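Local coordinates for poly A polymerase (Aquifex aeolicus, PDB 4WBY), which adds the terminal adenosine to tRNA ending in CC, using ATP and magnesium to complete the CCA tail, at residues P6-E11 / E42-D47. Numbering follows the deposited sequence.
Sequences PENIEE and EVWDVD. With SO4 (sulfate ion), chain F.
The first turn of helix 7-22 faces the chain entering strand 45-51, with the CA atoms of I9 and W44 7.9 Å apart. N8 bridges the two through its side-chain amide: ND2 donates to V43 O (2.8 Å, N-H...O 160°), the acceptor lying almost in the amide plane. With chi1 at 69°, its CG is tucked in against the backbone on both sides, which carries ND2 over one face of the W44 indole, 3.2 Å above it, with the amide and ring planes 77° apart. N8 OD1 takes a hydrogen bond from a water that accepts one from V43 N, so V43 is gripped at O directly and at N through the water. Cut back to an alanine, N8 would lose its amide, and V43 O and the water would probably be left without these partners. Deeper in, I9 CD1 wedges against V43 CG2 (3.3 Å, tight) and V46 CG2 (3.6 Å). Helix 32-38 flanks V43 through D36 and I37, while strand 85-91 pairs with W44 and V46 through K86 and E88. The contact thus lays the start of helix 7-22 against the head-domain strand that carries D45 and D47, the inferred magnesium ligands.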
loop_
_atom_site.group_PDB
_atom_site.type_symbol
_atom_site.label_atom_id
_atom_site.label_comp_id
_atom_site.label_asym_id
_atom_site.label_seq_id
_atom_site.Cartn_x
_atom_site.Cartn_y
_atom_site.Cartn_z
ATOM N N PRO A 6 13.040 8.810 18.872
ATOM C CA PRO A 6 11.968 9.808 18.787
ATOM C C PRO A 6 11.254 10.015 20.115
ATOM O O PRO A 6 11.065 9.056 20.867
ATOM C CB PRO A 6 11.021 9.211 17.747
ATOM C CG PRO A 6 11.939 8.443 16.845
ATOM C CD PRO A 6 12.976 7.844 17.760
ATOM N N GLU A 7 10.879 11.259 20.394
ATOM C CA GLU A 7 10.306 11.602 21.688
ATOM C C GLU A 7 9.060 10.784 22.009
ATOM O O GLU A 7 8.817 10.474 23.171
ATOM C CB GLU A 7 9.981 13.100 21.748
ATOM C CG GLU A 7 11.205 13.973 21.968
ATOM C CD GLU A 7 10.856 15.418 22.295
ATOM O OE1 GLU A 7 11.697 16.300 22.032
ATOM O OE2 GLU A 7 9.750 15.669 22.820
ATOM N N ASN A 8 8.269 10.420 20.998
ATOM C CA ASN A 8 7.034 9.699 21.297
ATOM C C ASN A 8 7.264 8.226 21.653
ATOM O O ASN A 8 6.370 7.577 22.178
ATOM C CB ASN A 8 6.039 9.812 20.134
ATOM C CG ASN A 8 6.489 9.062 18.904
ATOM O OD1 ASN A 8 7.652 9.137 18.516
ATOM N ND2 ASN A 8 5.563 8.336 18.274
ATOM N N ILE A 9 8.470 7.720 21.390
ATOM C CA ILE A 9 8.835 6.325 21.649
ATOM C C ILE A 9 9.811 6.197 22.829
ATOM O O ILE A 9 9.973 5.125 23.394
ATOM C CB ILE A 9 9.486 5.699 20.382
ATOM C CG1 ILE A 9 8.509 5.743 19.208
ATOM C CG2 ILE A 9 9.949 4.259 20.601
ATOM C CD1 ILE A 9 9.149 5.288 17.941
ATOM N N GLU A 10 10.435 7.306 23.210
ATOM C CA GLU A 10 11.524 7.304 24.186
ATOM C C GLU A 10 11.174 6.634 25.519
ATOM O O GLU A 10 11.929 5.790 26.003
ATOM C CB GLU A 10 11.991 8.747 24.419
ATOM C CG GLU A 10 12.799 8.980 25.690
ATOM C CD GLU A 10 14.253 8.533 25.587
ATOM O OE1 GLU A 10 14.649 7.966 24.547
ATOM O OE2 GLU A 10 15.005 8.758 26.566
ATOM N N GLU A 11 10.037 6.980 26.116
ATOM C CA GLU A 11 9.699 6.414 27.427
ATOM C C GLU A 11 9.581 4.893 27.382
ATOM O O GLU A 11 10.133 4.190 28.233
ATOM C CB GLU A 11 8.400 7.018 27.967
ATOM C CG GLU A 11 8.518 8.460 28.418
ATOM C CD GLU A 11 7.309 8.929 29.215
ATOM O OE1 GLU A 11 6.391 8.113 29.456
ATOM O OE2 GLU A 11 7.274 10.116 29.600
ATOM N N GLU A 42 7.222 10.305 11.388
ATOM C CA GLU A 42 6.552 10.030 12.648
ATOM C C GLU A 42 6.145 8.565 12.689
ATOM O O GLU A 42 5.473 8.082 11.783
ATOM C CB GLU A 42 5.334 10.947 12.801
ATOM C CG GLU A 42 4.606 10.842 14.119
ATOM C CD GLU A 42 3.471 11.851 14.232
ATOM O OE1 GLU A 42 3.527 12.895 13.544
ATOM O OE2 GLU A 42 2.520 11.599 14.999
ATOM N N VAL A 43 6.572 7.844 13.720
ATOM C CA VAL A 43 6.276 6.419 13.805
ATOM C C VAL A 43 5.475 6.074 15.063
ATOM O O VAL A 43 5.838 6.462 16.177
ATOM C CB VAL A 43 7.572 5.586 13.776
ATOM C CG1 VAL A 43 8.202 5.639 12.400
ATOM C CG2 VAL A 43 8.546 6.132 14.775
ATOM N N TRP A 44 4.374 5.352 14.878
ATOM C CA TRP A 44 3.547 4.941 16.008
ATOM C C TRP A 44 3.462 3.436 16.159
ATOM O O TRP A 44 2.929 2.943 17.153
ATOM C CB TRP A 44 2.142 5.531 15.880
ATOM C CG TRP A 44 2.169 7.002 16.051
ATOM C CD1 TRP A 44 2.159 7.947 15.063
ATOM C CD2 TRP A 44 2.275 7.712 17.287
ATOM N NE1 TRP A 44 2.231 9.203 15.616
ATOM C CE2 TRP A 44 2.300 9.086 16.980
ATOM C CE3 TRP A 44 2.335 7.318 18.628
ATOM C CZ2 TRP A 44 2.390 10.069 17.964
ATOM C CZ3 TRP A 44 2.421 8.294 19.604
ATOM C CH2 TRP A 44 2.446 9.653 19.268
ATOM N N ASP A 45 3.989 2.720 15.172
ATOM C CA ASP A 45 4.035 1.268 15.187
ATOM C C ASP A 45 5.490 0.868 15.356
ATOM O O ASP A 45 6.297 1.053 14.447
ATOM C CB ASP A 45 3.452 0.678 13.892
ATOM C CG ASP A 45 1.945 0.885 13.761
ATOM O OD1 ASP A 45 1.358 1.681 14.523
ATOM O OD2 ASP A 45 1.344 0.250 12.871
ATOM N N VAL A 46 5.834 0.350 16.530
ATOM C CA VAL A 46 7.217 0.037 16.837
ATOM C C VAL A 46 7.415 -1.460 16.994
ATOM O O VAL A 46 6.689 -2.114 17.756
ATOM C CB VAL A 46 7.676 0.753 18.126
ATOM C CG1 VAL A 46 9.180 0.585 18.352
ATOM C CG2 VAL A 46 7.311 2.230 18.074
ATOM N N ASP A 47 8.402 -1.988 16.270
ATOM C CA ASP A 47 8.737 -3.408 16.304
ATOM C C ASP A 47 10.031 -3.631 17.066
ATOM O O ASP A 47 11.039 -2.969 16.796
ATOM C CB ASP A 47 8.870 -3.970 14.887
ATOM C CG ASP A 47 7.609 -3.806 14.071
ATOM O OD1 ASP A 47 6.507 -3.797 14.664
ATOM O OD2 ASP A 47 7.724 -3.689 12.828
HETATM S S SO4 F . 11.341 13.477 17.538
HETATM O O1 SO4 F . 11.953 12.479 16.655
HETATM O O2 SO4 F . 11.641 14.819 17.037
HETATM O O3 SO4 F . 9.891 13.271 17.557
HETATM O O4 SO4 F . 11.874 13.346 18.887
HETATM O O HOH W 1 7.952 9.405 15.831
#